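Local structure of capsid protein (5YKU) at residues D14-W19 with Q114-R119; N39-I44 with S87-S92; C63-A68 with G94-T99. The protein forms the protrusion domain of a shrimp nodavirus capsid protein, the part that probably forms the dimeric spikes on the virus particle. All coordinates share one frame; numbering follows the deposited sequence.

Contact 1. Residues D14-W19 with Q114-R119; sequences DTIGNW and QYRIIR
G17 and Y115 are the middle of an antiparallel strand pairing at one border of the domain's all-beta sheet: strand 10-18 is outermost within the chain and runs beside strand 114-121. The short strand axes come within 4.7 Å at 155°. G17 and Y115 form a hydrogen-bonded pair, with G17 N to Y115 O at 3.0 Å and Y115 N to G17 O at 2.9 Å; farther along, I117 N donates to T15 O.

Y115 carries the inward face. Its CG sits between the backbone N and the carbonyl carbon (chi1 71°), a torsion that folds the ring back across the neighbouring strand, over G17. There the CA of G17 makes a CH-pi contact over the ring face, 3.8 Å from the Y115 centroid. W19, two residues on from G17, brings its ring against Y115, the planes turned 49° from each other, and Y115 CD2 sits over the W19 ring, 3.5 Å from W19 CE2. Both rings are buried, and W19 NE1 is hydrogen-bonded to Y74 OH. Y115 OH is hydrogen-bonded to a water, and that water donates to N18 O.

I16, N18, Q114 and R116 occupy the other, more exposed face. CG2 of I16 lies over a face of the R116 guanidinium, 3.5 Å from R116 NH1. R116 NH1 is bonded to A13 O and to a water lying in the guanidinium plane, at its edge, which donates to D14 OD1; acid and guanidinium are thus bridged without a direct salt bridge. Another water donates to N18 OD1 and accepts from Q114 NE2, while Q114 OE1 is hydrogen-bonded to D49 N. This is an edge strand joined to its neighbour by antiparallel pairing, with a tyrosine ring laid over the glycine opposite it.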
ATOM      1  N   ASP A  14      -8.590   5.241   8.234  1.00 10.99           N
ATOM      2  CA  ASP A  14      -8.982   3.934   8.768  1.00 12.00           C
ATOM      3  C   ASP A  14      -9.019   2.857   7.739  1.00 11.36           C
ATOM      4  O   ASP A  14      -9.243   1.693   8.175  1.00 15.90           O
ATOM      5  CB  ASP A  14     -10.284   4.018   9.611  1.00 12.95           C
ATOM      6  CG  ASP A  14     -10.071   4.762  10.841  1.00 15.60           C
ATOM      7  OD1 ASP A  14      -8.989   4.643  11.436  1.00 16.21           O
ATOM      8  OD2 ASP A  14     -11.003   5.544  11.171  1.00 17.75           O
ATOM      9  N   THR A  15      -8.898   3.091   6.476  1.00 11.56           N
ATOM     10  CA  THR A  15      -8.838   1.987   5.481  1.00 12.74           C
ATOM     11  C   THR A  15      -7.491   1.313   5.628  1.00 12.30           C
ATOM     12  O   THR A  15      -6.456   1.943   5.351  1.00 14.31           O
ATOM     13  CB  THR A  15      -9.003   2.533   4.090  1.00 14.46           C
ATOM     14  OG1 THR A  15     -10.315   3.174   4.004  1.00 22.16           O
ATOM     15  CG2 THR A  15      -9.001   1.421   3.054  1.00 17.91           C
ATOM     16  N   ILE A  16      -7.477   0.101   5.996  1.00 10.66           N
ATOM     17  CA  ILE A  16      -6.282  -0.751   6.129  1.00 11.09           C
ATOM     18  C   ILE A  16      -6.470  -1.981   5.327  1.00 10.80           C
ATOM     19  O   ILE A  16      -7.615  -2.447   5.036  1.00 13.08           O
ATOM     20  CB  ILE A  16      -5.909  -1.035   7.575  1.00 11.39           C
ATOM     21  CG1 ILE A  16      -7.097  -1.739   8.301  1.00 11.70           C
ATOM     22  CG2 ILE A  16      -5.506   0.220   8.293  1.00 13.31           C
ATOM     23  CD1 ILE A  16      -6.730  -2.309   9.654  1.00 13.03           C
ATOM     24  N   GLY A  17      -5.400  -2.581   4.878  1.00  9.76           N
ATOM     25  CA  GLY A  17      -5.452  -3.811   4.197  1.00 10.28           C
ATOM     26  C   GLY A  17      -4.141  -4.506   4.104  1.00  9.06           C
ATOM     27  O   GLY A  17      -3.104  -4.054   4.589  1.00  9.48           O
ATOM     28  N   ASN A  18      -4.155  -5.704   3.549  1.00 10.15           N
ATOM     29  CA  ASN A  18      -3.016  -6.588   3.399  1.00  8.83           C
ATOM     30  C   ASN A  18      -2.619  -6.708   1.975  1.00  8.98           C
ATOM     31  O   ASN A  18      -3.441  -6.843   1.063  1.00 10.01           O
ATOM     32  CB  ASN A  18      -3.394  -7.978   3.920  1.00  9.79           C
ATOM     33  CG  ASN A  18      -3.626  -7.993   5.364  1.00 12.22           C
ATOM     34  OD1 ASN A  18      -3.078  -7.266   6.167  1.00 13.50           O
ATOM     35  ND2 ASN A  18      -4.444  -8.966   5.791  1.00 17.85           N
ATOM     36  N   TRP A  19      -1.322  -6.658   1.734  1.00  9.26           N
ATOM     37  CA  TRP A  19      -0.763  -7.054   0.453  1.00  9.09           C
ATOM     38  C   TRP A  19      -0.726  -8.572   0.354  1.00  8.89           C
ATOM     39  O   TRP A  19      -0.254  -9.237   1.284  1.00  9.19           O
ATOM     40  CB  TRP A  19       0.691  -6.510   0.328  1.00  9.03           C
ATOM     41  CG  TRP A  19       0.794  -5.031   0.363  1.00  8.11           C
ATOM     42  CD1 TRP A  19       1.405  -4.294   1.340  1.00  9.25           C
ATOM     43  CD2 TRP A  19       0.273  -4.084  -0.570  1.00  8.08           C
ATOM     44  NE1 TRP A  19       1.312  -2.966   1.062  1.00  9.10           N
ATOM     45  CE2 TRP A  19       0.613  -2.778  -0.112  1.00  7.84           C
ATOM     46  CE3 TRP A  19      -0.489  -4.191  -1.736  1.00  8.99           C
ATOM     47  CZ2 TRP A  19       0.281  -1.631  -0.795  1.00  8.48           C
ATOM     48  CZ3 TRP A  19      -0.813  -3.051  -2.424  1.00  9.03           C
ATOM     49  CH2 TRP A  19      -0.410  -1.777  -1.998  1.00  9.22           C
ATOM     50  N   GLN A 114       1.370  -4.777   5.287  1.00  7.51           N
ATOM     51  CA  GLN A 114       0.120  -4.060   5.655  1.00  7.50           C
ATOM     52  C   GLN A 114       0.188  -2.629   5.244  1.00  7.89           C
ATOM     53  O   GLN A 114       1.230  -1.981   5.308  1.00  7.78           O
ATOM     54  CB  GLN A 114      -0.037  -4.159   7.173  1.00  8.12           C
ATOM     55  CG  GLN A 114      -0.176  -5.630   7.674  1.00  8.43           C
ATOM     56  CD  GLN A 114       0.294  -5.767   9.080  1.00  8.78           C
ATOM     57  OE1 GLN A 114       1.447  -5.434   9.439  1.00  9.12           O
ATOM     58  NE2 GLN A 114      -0.514  -6.308   9.961  1.00 10.29           N
ATOM     59  N   TYR A 115      -0.929  -2.084   4.823  1.00  7.85           N
ATOM     60  CA  TYR A 115      -1.022  -0.745   4.335  1.00  8.19           C
ATOM     61  C   TYR A 115      -2.204   0.001   4.909  1.00  7.90           C
ATOM     62  O   TYR A 115      -3.189  -0.578   5.371  1.00  7.98           O
ATOM     63  CB  TYR A 115      -1.066  -0.714   2.787  1.00  8.93           C
ATOM     64  CG  TYR A 115      -2.354  -1.235   2.213  1.00  9.41           C
ATOM     65  CD1 TYR A 115      -3.519  -0.492   2.209  1.00  9.18           C
ATOM     66  CD2 TYR A 115      -2.380  -2.497   1.603  1.00  9.19           C
ATOM     67  CE1 TYR A 115      -4.673  -1.037   1.582  1.00  9.32           C
ATOM     68  CE2 TYR A 115      -3.500  -3.051   1.103  1.00 10.64           C
ATOM     69  CZ  TYR A 115      -4.641  -2.291   1.071  1.00  9.81           C
ATOM     70  OH  TYR A 115      -5.812  -2.861   0.528  1.00 13.35           O
ATOM     71  N   ARG A 116      -2.078   1.346   4.933  1.00  8.55           N
ATOM     72  CA  ARG A 116      -3.104   2.300   5.417  1.00  7.76           C
ATOM     73  C   ARG A 116      -3.335   3.321   4.337  1.00  8.85           C
ATOM     74  O   ARG A 116      -2.361   3.915   3.850  1.00  9.31           O
ATOM     75  CB  ARG A 116      -2.646   2.912   6.719  1.00  8.25           C
ATOM     76  CG  ARG A 116      -3.662   3.915   7.267  1.00  9.69           C
ATOM     77  CD  ARG A 116      -3.134   4.571   8.564  1.00  9.89           C
ATOM     78  NE  ARG A 116      -2.756   3.608   9.573  1.00 10.69           N
ATOM     79  CZ  ARG A 116      -3.564   2.877  10.299  1.00 11.32           C
ATOM     80  NH1 ARG A 116      -4.859   3.042  10.275  1.00 11.58           N
ATOM     81  NH2 ARG A 116      -3.000   2.028  11.168  1.00 11.68           N
ATOM     82  N   ILE A 117      -4.565   3.562   4.017  1.00  9.17           N
ATOM     83  CA  ILE A 117      -4.917   4.598   3.021  1.00  9.59           C
ATOM     84  C   ILE A 117      -5.475   5.781   3.703  1.00  9.45           C
ATOM     85  O   ILE A 117      -6.320   5.674   4.649  1.00 11.42           O
ATOM     86  CB  ILE A 117      -5.890   4.039   1.981  1.00 11.83           C
ATOM     87  CG1 ILE A 117      -5.150   3.006   1.116  1.00 14.26           C
ATOM     88  CG2 ILE A 117      -6.470   5.175   1.117  1.00 12.57           C
ATOM     89  CD1 ILE A 117      -5.961   2.266   0.101  1.00 16.67           C
ATOM     90  N   ILE A 118      -4.930   6.948   3.381  1.00  9.02           N
ATOM     91  CA  ILE A 118      -5.327   8.235   3.926  1.00  9.10           C
ATOM     92  C   ILE A 118      -6.080   8.999   2.869  1.00  8.63           C
ATOM     93  O   ILE A 118      -5.563   9.220   1.715  1.00  8.97           O
ATOM     94  CB  ILE A 118      -4.186   9.059   4.427  1.00 10.86           C
ATOM     95  CG1 ILE A 118      -3.505   8.266   5.550  1.00 13.99           C
ATOM     96  CG2 ILE A 118      -4.625  10.414   4.932  1.00 12.03           C
ATOM     97  CD1 ILE A 118      -2.158   8.796   5.871  1.00 22.52           C
ATOM     98  N   ARG A 119      -7.302   9.485   3.177  1.00  9.19           N
ATOM     99  CA  ARG A 119      -8.134  10.240   2.278  1.00  9.84           C
ATOM    100  C   ARG A 119      -8.537  11.553   2.895  1.00  9.61           C
ATOM    101  O   ARG A 119      -9.104  11.560   4.002  1.00 10.24           O
ATOM    102  CB  ARG A 119      -9.444   9.440   2.015  1.00 10.07           C
ATOM    103  CG  ARG A 119     -10.425  10.154   1.128  1.00 11.62           C
ATOM    104  CD  ARG A 119     -11.750   9.398   1.102  1.00 13.27           C
ATOM    105  NE  ARG A 119     -12.848  10.181   0.565  1.00 13.75           N
ATOM    106  CZ  ARG A 119     -14.130  10.006   0.851  1.00 14.19           C
ATOM    107  NH1 ARG A 119     -14.960  10.853   0.316  1.00 15.84           N
ATOM    108  NH2 ARG A 119     -14.451   9.037   1.722  1.00 15.67           N
TER
HETATM  109  O   HOH W   1      -7.238   2.367  11.763  1.00 29.48           O
HETATM  110  O   HOH W   2      -9.025   5.691   4.529  1.00 19.26           O
HETATM  111  O   HOH W   3      -5.944  -5.524   0.426  1.00 21.65           O
HETATM  112  O   HOH W   4      -2.424  -8.223   8.630  1.00 25.06           O

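Contact 2. Residues N39-I44 with S87-S92; sequences NSKFII and SFQANS
F42 and F88 face each other as a hydrogen-bonded pair where strands 41-47 and 81-89, neighbours in the antiparallel sheet, run past one another; the short axes make 144° and approach to 4.8 Å. F42 N gives a bond to F88 O of 2.9 Å that is nearly collinear with the carbonyl, and F88 N returns one to F42 O. The pairing continues past the strand ends, with A90 N on S40 O at 2.8 Å and N39 N on N91 O, the latter approaching from above the carbonyl plane.

On the buried face, the F88 ring reaches beneath CB of F42, swung toward strand 41-47 by a chi1 of 72°. F42 CB rests over the F88 face, 3.6 Å from F88 CZ, while the two rings, near parallel at 20°, are slid so far apart that they barely overlap. I44 CG2 adds a methyl contact at F88 CE1, and F98 meets F88 edge-to-face. On the opposite face, I43 CD1 lies against S87 CB. At the solvent end one water donates to both N39 OD1 and A90 O and accepts from Q89 NE2, 3.0 Å from that nitrogen.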
ATOM      1  N   ASN A  39     -11.899   8.327  -8.794  1.00 11.43           N
ATOM      2  CA  ASN A  39     -11.186   9.598  -9.102  1.00 12.13           C
ATOM      3  C   ASN A  39     -10.674  10.376  -7.878  1.00 12.31           C
ATOM      4  O   ASN A  39     -10.098  11.436  -8.068  1.00 12.55           O
ATOM      5  CB  ASN A  39     -12.008  10.530 -10.030  1.00 13.68           C
ATOM      6  CG  ASN A  39     -12.579   9.743 -11.196  1.00 15.37           C
ATOM      7  OD1 ASN A  39     -11.895   9.108 -11.933  1.00 17.20           O
ATOM      8  ND2 ASN A  39     -13.902   9.766 -11.262  1.00 18.89           N
ATOM      9  N   SER A  40     -10.824   9.847  -6.672  1.00 10.52           N
ATOM     10  CA  SER A  40     -10.319  10.576  -5.503  1.00 10.76           C
ATOM     11  C   SER A  40      -8.806  10.411  -5.420  1.00 10.05           C
ATOM     12  O   SER A  40      -8.222   9.464  -5.932  1.00 10.36           O
ATOM     13  CB  SER A  40     -10.991  10.084  -4.245  1.00 11.49           C
ATOM     14  OG  SER A  40     -12.286  10.679  -4.130  1.00 12.46           O
ATOM     15  N   LYS A  41      -8.204  11.349  -4.726  1.00  9.87           N
ATOM     16  CA  LYS A  41      -6.738  11.433  -4.498  1.00  9.96           C
ATOM     17  C   LYS A  41      -6.481  10.967  -3.077  1.00  8.63           C
ATOM     18  O   LYS A  41      -7.128  11.339  -2.112  1.00  9.33           O
ATOM     19  CB  LYS A  41      -6.276  12.855  -4.646  1.00 11.96           C
ATOM     20  CG  LYS A  41      -6.551  13.362  -6.028  1.00 14.98           C
ATOM     21  CD  LYS A  41      -6.550  14.900  -6.011  1.00 21.11           C
ATOM     22  CE  LYS A  41      -6.553  15.593  -7.406  1.00 24.89           C
ATOM     23  NZ  LYS A  41      -6.729  17.105  -7.206  1.00 25.16           N
ATOM     24  N   PHE A  42      -5.455  10.138  -2.950  1.00  8.65           N
ATOM     25  CA  PHE A  42      -5.091   9.425  -1.725  1.00  8.17           C
ATOM     26  C   PHE A  42      -3.625   9.477  -1.503  1.00  8.36           C
ATOM     27  O   PHE A  42      -2.777   9.682  -2.439  1.00  9.09           O
ATOM     28  CB  PHE A  42      -5.470   7.969  -1.858  1.00  9.45           C
ATOM     29  CG  PHE A  42      -6.936   7.744  -2.053  1.00  9.31           C
ATOM     30  CD1 PHE A  42      -7.762   7.643  -0.921  1.00 10.23           C
ATOM     31  CD2 PHE A  42      -7.518   7.623  -3.315  1.00 10.06           C
ATOM     32  CE1 PHE A  42      -9.146   7.390  -1.076  1.00 10.75           C
ATOM     33  CE2 PHE A  42      -8.862   7.415  -3.474  1.00 10.49           C
ATOM     34  CZ  PHE A  42      -9.718   7.284  -2.354  1.00 10.97           C
ATOM     35  N   ILE A  43      -3.237   9.178  -0.254  1.00  9.03           N
ATOM     36  CA  ILE A  43      -1.865   8.730   0.107  1.00  9.93           C
ATOM     37  C   ILE A  43      -1.982   7.356   0.695  1.00  8.80           C
ATOM     38  O   ILE A  43      -2.860   7.129   1.546  1.00 10.21           O
ATOM     39  CB  ILE A  43      -1.280   9.721   1.149  1.00 10.97           C
ATOM     40  CG1 ILE A  43      -0.983  11.061   0.624  1.00 11.71           C
ATOM     41  CG2 ILE A  43       0.053   9.154   1.712  1.00 13.06           C
ATOM     42  CD1 ILE A  43       0.138  11.146  -0.401  1.00 12.76           C
ATOM     43  N   ILE A  44      -1.150   6.430   0.313  1.00  7.97           N
ATOM     44  CA  ILE A  44      -1.036   5.101   0.983  1.00  7.96           C
ATOM     45  C   ILE A  44       0.336   5.035   1.646  1.00  8.29           C
ATOM     46  O   ILE A  44       1.372   5.407   1.019  1.00  8.28           O
ATOM     47  CB  ILE A  44      -1.292   3.979  -0.046  1.00  7.97           C
ATOM     48  CG1 ILE A  44      -1.257   2.602   0.600  1.00  8.10           C
ATOM     49  CG2 ILE A  44      -0.361   4.046  -1.265  1.00  8.35           C
ATOM     50  CD1 ILE A  44      -1.740   1.530  -0.296  1.00  9.14           C
ATOM     51  N   SER A  87       1.548   8.612  -3.524  1.00  8.81           N
ATOM     52  CA  SER A  87       0.443   9.452  -3.862  1.00  9.29           C
ATOM     53  C   SER A  87      -0.153   8.967  -5.122  1.00  9.74           C
ATOM     54  O   SER A  87       0.563   8.715  -6.083  1.00 10.46           O
ATOM     55  CB  SER A  87       0.937  10.854  -4.013  1.00 12.47           C
ATOM     56  OG  SER A  87       1.805  10.938  -5.080  1.00 18.48           O
ATOM     57  N   PHE A  88      -1.465   8.792  -5.131  1.00  9.28           N
ATOM     58  CA  PHE A  88      -2.143   8.280  -6.299  1.00  9.06           C
ATOM     59  C   PHE A  88      -3.579   8.734  -6.330  1.00  8.52           C
ATOM     60  O   PHE A  88      -4.175   9.088  -5.321  1.00 10.26           O
ATOM     61  CB  PHE A  88      -2.069   6.742  -6.375  1.00 10.20           C
ATOM     62  CG  PHE A  88      -2.920   6.051  -5.365  1.00  9.93           C
ATOM     63  CD1 PHE A  88      -2.497   5.879  -4.069  1.00 10.84           C
ATOM     64  CD2 PHE A  88      -4.153   5.598  -5.719  1.00  9.68           C
ATOM     65  CE1 PHE A  88      -3.351   5.258  -3.114  1.00 10.19           C
ATOM     66  CE2 PHE A  88      -4.993   5.001  -4.758  1.00  9.53           C
ATOM     67  CZ  PHE A  88      -4.584   4.845  -3.463  1.00 10.52           C
ATOM     68  N   GLN A  89      -4.184   8.616  -7.498  1.00  9.41           N
ATOM     69  CA  GLN A  89      -5.579   8.897  -7.722  1.00 10.25           C
ATOM     70  C   GLN A  89      -6.231   7.584  -8.120  1.00 10.17           C
ATOM     71  O   GLN A  89      -5.704   6.852  -8.964  1.00 12.25           O
ATOM     72  CB  GLN A  89      -5.746   9.927  -8.831  1.00 12.35           C
ATOM     73  CG  GLN A  89      -7.164  10.386  -9.124  1.00 15.34           C
ATOM     74  CD  GLN A  89      -7.094  11.542 -10.103  1.00 21.60           C
ATOM     75  OE1 GLN A  89      -6.166  12.331 -10.085  1.00 25.53           O
ATOM     76  NE2 GLN A  89      -7.891  11.434 -11.078  1.00 24.51           N
ATOM     77  N   ALA A  90      -7.342   7.234  -7.458  1.00  9.32           N
ATOM     78  CA  ALA A  90      -8.129   6.058  -7.891  1.00 10.49           C
ATOM     79  C   ALA A  90      -8.624   6.332  -9.326  1.00 11.10           C
ATOM     80  O   ALA A  90      -8.943   7.453  -9.702  1.00 10.82           O
ATOM     81  CB  ALA A  90      -9.296   5.763  -6.976  1.00 11.00           C
ATOM     82  N   ASN A  91      -8.762   5.227 -10.072  1.00 10.58           N
ATOM     83  CA  ASN A  91      -9.287   5.320 -11.455  1.00 10.02           C
ATOM     84  C   ASN A  91     -10.791   5.517 -11.406  1.00 11.16           C
ATOM     85  O   ASN A  91     -11.419   5.660 -10.364  1.00 10.78           O
ATOM     86  CB  ASN A  91      -8.766   4.144 -12.256  1.00 10.02           C
ATOM     87  CG  ASN A  91      -9.430   2.861 -11.898  1.00 10.02           C
ATOM     88  OD1 ASN A  91     -10.415   2.805 -11.154  1.00 10.90           O
ATOM     89  ND2 ASN A  91      -8.851   1.783 -12.437  1.00 12.16           N
ATOM     90  N   SER A  92     -11.346   5.499 -12.665  1.00 12.47           N
ATOM     91  CA  SER A  92     -12.756   5.813 -12.825  1.00 12.91           C
ATOM     92  C   SER A  92     -13.714   4.741 -12.257  1.00 11.98           C
ATOM     93  O   SER A  92     -14.883   4.997 -12.115  1.00 13.93           O
ATOM     94  CB  SER A  92     -13.115   5.935 -14.315  1.00 15.16           C
ATOM     95  OG  SER A  92     -12.878   4.746 -15.003  1.00 19.39           O
TER
HETATM   96  O   HOH W   5      -9.183   8.948 -12.004  1.00 20.76           O
HETATM   97  O   HOH W   6     -15.786   7.645 -12.634  1.00 25.19           O

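Contact 3. Residues C63-A68 with G94-T99; sequences CNEVDA and GEATFT. With ZN (zinc ion), chain C.
N64 and E65 lead the chain out of strand 57-63 into a type II beta turn, E65 to A68, and their polar groups fasten this loop to strand 96-104 of the antiparallel sheet. N64 N donates to T97 O at 2.8 Å, nearly straight at 168°. The N64 side chain crosses to T99, whose OG1 gives its proton to N64 OD1 at 2.7 Å, in the carbonyl plane and on a lone pair. E65 satisfies the N-H of the same residue, T97: bent at chi2 (-51°), its chain curls back so that E65 OE2 receives T97 N at 2.9 Å on the anti side of the carboxylate. One water donates to both E65 OE2 and T97 OG1, and that hydroxyl is also bonded to D32. E65 N donates to C63 SG at 3.6 Å. This sulfur lies over one face of the F98 ring, 4.2 Å from its centroid, a sulfur-aromatic contact with a buried ring.

Zinc ions flank the segments. E95 OE2 ligates one of them and is hydrogen-bonded to T34 OG1; at the tip of the turn, D67 grips another with both carboxylate oxygens, OD2 being the closer and D67 OD1 2.5 Å from the zinc.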
ATOM      1  N   CYS A  63       3.063   2.132  -7.657  1.00  9.47           N
ATOM      2  CA  CYS A  63       1.696   2.189  -8.218  1.00  9.28           C
ATOM      3  C   CYS A  63       1.725   2.425  -9.717  1.00 10.54           C
ATOM      4  O   CYS A  63       2.539   3.239 -10.188  1.00 11.14           O
ATOM      5  CB  CYS A  63       0.945   3.312  -7.538  1.00 10.30           C
ATOM      6  SG  CYS A  63      -0.764   3.502  -8.036  1.00 10.28           S
ATOM      7  N   ASN A  64       0.908   1.689 -10.424  1.00 10.46           N
ATOM      8  CA  ASN A  64       0.877   1.739 -11.903  1.00 10.24           C
ATOM      9  C   ASN A  64      -0.034   2.798 -12.392  1.00 11.51           C
ATOM     10  O   ASN A  64      -0.016   3.034 -13.602  1.00 13.38           O
ATOM     11  CB  ASN A  64       0.348   0.398 -12.427  1.00 12.06           C
ATOM     12  CG  ASN A  64       1.198  -0.769 -12.169  1.00 14.59           C
ATOM     13  OD1 ASN A  64       2.095  -0.805 -11.437  1.00 15.93           O
ATOM     14  ND2 ASN A  64       0.799  -1.846 -12.819  1.00 18.32           N
ATOM     15  N   GLU A  65      -0.813   3.466 -11.597  1.00 10.32           N
ATOM     16  CA  GLU A  65      -1.766   4.496 -12.044  1.00 11.30           C
ATOM     17  C   GLU A  65      -1.030   5.680 -12.701  1.00 10.41           C
ATOM     18  O   GLU A  65       0.023   6.078 -12.213  1.00 11.20           O
ATOM     19  CB  GLU A  65      -2.723   4.988 -10.961  1.00 10.34           C
ATOM     20  CG  GLU A  65      -3.602   3.927 -10.430  1.00 11.73           C
ATOM     21  CD  GLU A  65      -4.353   3.103 -11.487  1.00 12.71           C
ATOM     22  OE1 GLU A  65      -5.015   3.780 -12.321  1.00 13.95           O
ATOM     23  OE2 GLU A  65      -4.327   1.823 -11.447  1.00 12.69           O
ATOM     24  N   VAL A  66      -1.579   6.262 -13.738  1.00 12.36           N
ATOM     25  CA  VAL A  66      -1.017   7.437 -14.293  1.00 12.65           C
ATOM     26  C   VAL A  66      -0.828   8.501 -13.208  1.00 11.57           C
ATOM     27  O   VAL A  66      -1.703   8.712 -12.410  1.00 10.88           O
ATOM     28  CB  VAL A  66      -1.889   7.924 -15.453  1.00 13.15           C
ATOM     29  CG1 VAL A  66      -1.468   9.264 -15.947  1.00 14.68           C
ATOM     30  CG2 VAL A  66      -1.827   6.930 -16.632  1.00 15.72           C
ATOM     31  N   ASP A  67       0.340   9.096 -13.182  1.00 10.64           N
ATOM     32  CA  ASP A  67       0.673  10.168 -12.318  1.00 10.21           C
ATOM     33  C   ASP A  67       0.888   9.782 -10.859  1.00 10.24           C
ATOM     34  O   ASP A  67       1.269  10.629 -10.112  1.00 11.97           O
ATOM     35  CB  ASP A  67      -0.293  11.377 -12.409  1.00 11.17           C
ATOM     36  CG  ASP A  67      -0.041  12.253 -13.710  1.00 10.20           C
ATOM     37  OD1 ASP A  67       0.837  11.846 -14.488  1.00 12.69           O
ATOM     38  OD2 ASP A  67      -0.796  13.183 -13.776  1.00 10.90           O
ATOM     39  N   ALA A  68       0.876   8.508 -10.542  1.00  9.35           N
ATOM     40  CA  ALA A  68       1.177   8.103  -9.149  1.00  9.30           C
ATOM     41  C   ALA A  68       2.640   8.240  -8.954  1.00 10.50           C
ATOM     42  O   ALA A  68       3.461   7.966  -9.865  1.00 12.24           O
ATOM     43  CB  ALA A  68       0.764   6.648  -8.919  1.00  9.76           C
ATOM     44  N   GLY A  94     -12.821   3.192  -9.229  1.00 11.70           N
ATOM     45  CA  GLY A  94     -12.518   3.077  -7.828  1.00 10.97           C
ATOM     46  C   GLY A  94     -11.396   2.163  -7.468  1.00 10.64           C
ATOM     47  O   GLY A  94     -11.401   1.683  -6.344  1.00 11.61           O
ATOM     48  N   GLU A  95     -10.451   1.955  -8.335  1.00  9.72           N
ATOM     49  CA  GLU A  95      -9.362   1.077  -8.121  1.00 10.20           C
ATOM     50  C   GLU A  95      -8.025   1.730  -8.373  1.00  9.90           C
ATOM     51  O   GLU A  95      -7.882   2.726  -9.060  1.00 10.65           O
ATOM     52  CB  GLU A  95      -9.539  -0.177  -9.020  1.00 12.16           C
ATOM     53  CG  GLU A  95     -10.805  -0.953  -8.790  1.00 13.48           C
ATOM     54  CD  GLU A  95     -10.730  -2.407  -9.364  1.00 15.43           C
ATOM     55  OE1 GLU A  95      -9.975  -2.651 -10.228  1.00 18.01           O
ATOM     56  OE2 GLU A  95     -11.518  -3.111  -8.784  1.00 14.34           O
ATOM     57  N   ALA A  96      -6.981   1.029  -7.878  1.00  9.52           N
ATOM     58  CA  ALA A  96      -5.615   1.379  -8.232  1.00  9.31           C
ATOM     59  C   ALA A  96      -4.795   0.121  -8.245  1.00  8.79           C
ATOM     60  O   ALA A  96      -4.925  -0.698  -7.336  1.00 10.14           O
ATOM     61  CB  ALA A  96      -5.062   2.427  -7.268  1.00 10.34           C
ATOM     62  N   THR A  97      -3.954  -0.031  -9.233  1.00  9.45           N
ATOM     63  CA  THR A  97      -3.121  -1.189  -9.376  1.00  9.41           C
ATOM     64  C   THR A  97      -1.726  -0.877  -8.912  1.00  9.69           C
ATOM     65  O   THR A  97      -1.139   0.144  -9.251  1.00 10.88           O
ATOM     66  CB  THR A  97      -3.050  -1.640 -10.828  1.00 10.75           C
ATOM     67  OG1 THR A  97      -4.377  -1.988 -11.287  1.00 12.21           O
ATOM     68  CG2 THR A  97      -2.158  -2.852 -11.033  1.00 11.78           C
ATOM     69  N   PHE A  98      -1.157  -1.750  -8.134  1.00  9.42           N
ATOM     70  CA  PHE A  98       0.221  -1.715  -7.592  1.00  9.00           C
ATOM     71  C   PHE A  98       1.035  -2.866  -8.047  1.00  8.80           C
ATOM     72  O   PHE A  98       0.506  -3.962  -8.230  1.00 10.54           O
ATOM     73  CB  PHE A  98       0.174  -1.709  -6.037  1.00  9.49           C
ATOM     74  CG  PHE A  98      -0.537  -0.490  -5.507  1.00  9.68           C
ATOM     75  CD1 PHE A  98      -1.947  -0.459  -5.431  1.00 10.25           C
ATOM     76  CD2 PHE A  98       0.146   0.598  -5.065  1.00  9.31           C
ATOM     77  CE1 PHE A  98      -2.599   0.695  -5.012  1.00 10.97           C
ATOM     78  CE2 PHE A  98      -0.524   1.736  -4.639  1.00  9.68           C
ATOM     79  CZ  PHE A  98      -1.894   1.789  -4.612  1.00  9.88           C
ATOM     80  N   THR A  99       2.304  -2.601  -8.224  1.00  9.81           N
ATOM     81  CA  THR A  99       3.295  -3.635  -8.552  1.00 10.21           C
ATOM     82  C   THR A  99       4.137  -3.927  -7.359  1.00 10.74           C
ATOM     83  O   THR A  99       4.714  -2.987  -6.741  1.00 11.61           O
ATOM     84  CB  THR A  99       4.186  -3.226  -9.713  1.00 11.21           C
ATOM     85  OG1 THR A  99       3.327  -3.138 -10.888  1.00 13.64           O
ATOM     86  CG2 THR A  99       5.228  -4.285 -10.035  1.00 13.24           C
TER
HETATM   87 ZN    ZN C 202       0.203  14.115 -15.306  0.50  9.44          ZN
HETATM   88  O   HOH W   7      -6.382  -0.247 -11.797  1.00 22.46           O

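All three contacts belong to one antiparallel sheet. Contact 1 lies nearest the chain's centre, about 6 Å between centres, against 12 and 10 Å for contacts 2 and 3; each sets buried rings (W19, Y115, F42, F88, F98) against exposed residues such as I16, N39 and N64. Contacts 1 and 2 pair adjacent strands, joined by a probable hydrogen bond from I118 N to I43 O and by packing of I117 on F42. Contact 3 has only C63 and F98 as a strand pair. The inner faces converge on F98, which touches W19 and F88. Waters bridge polar groups in all three, but in contact 3 the E65 carboxylate takes a backbone N-H, while E95 and D67 hold zinc.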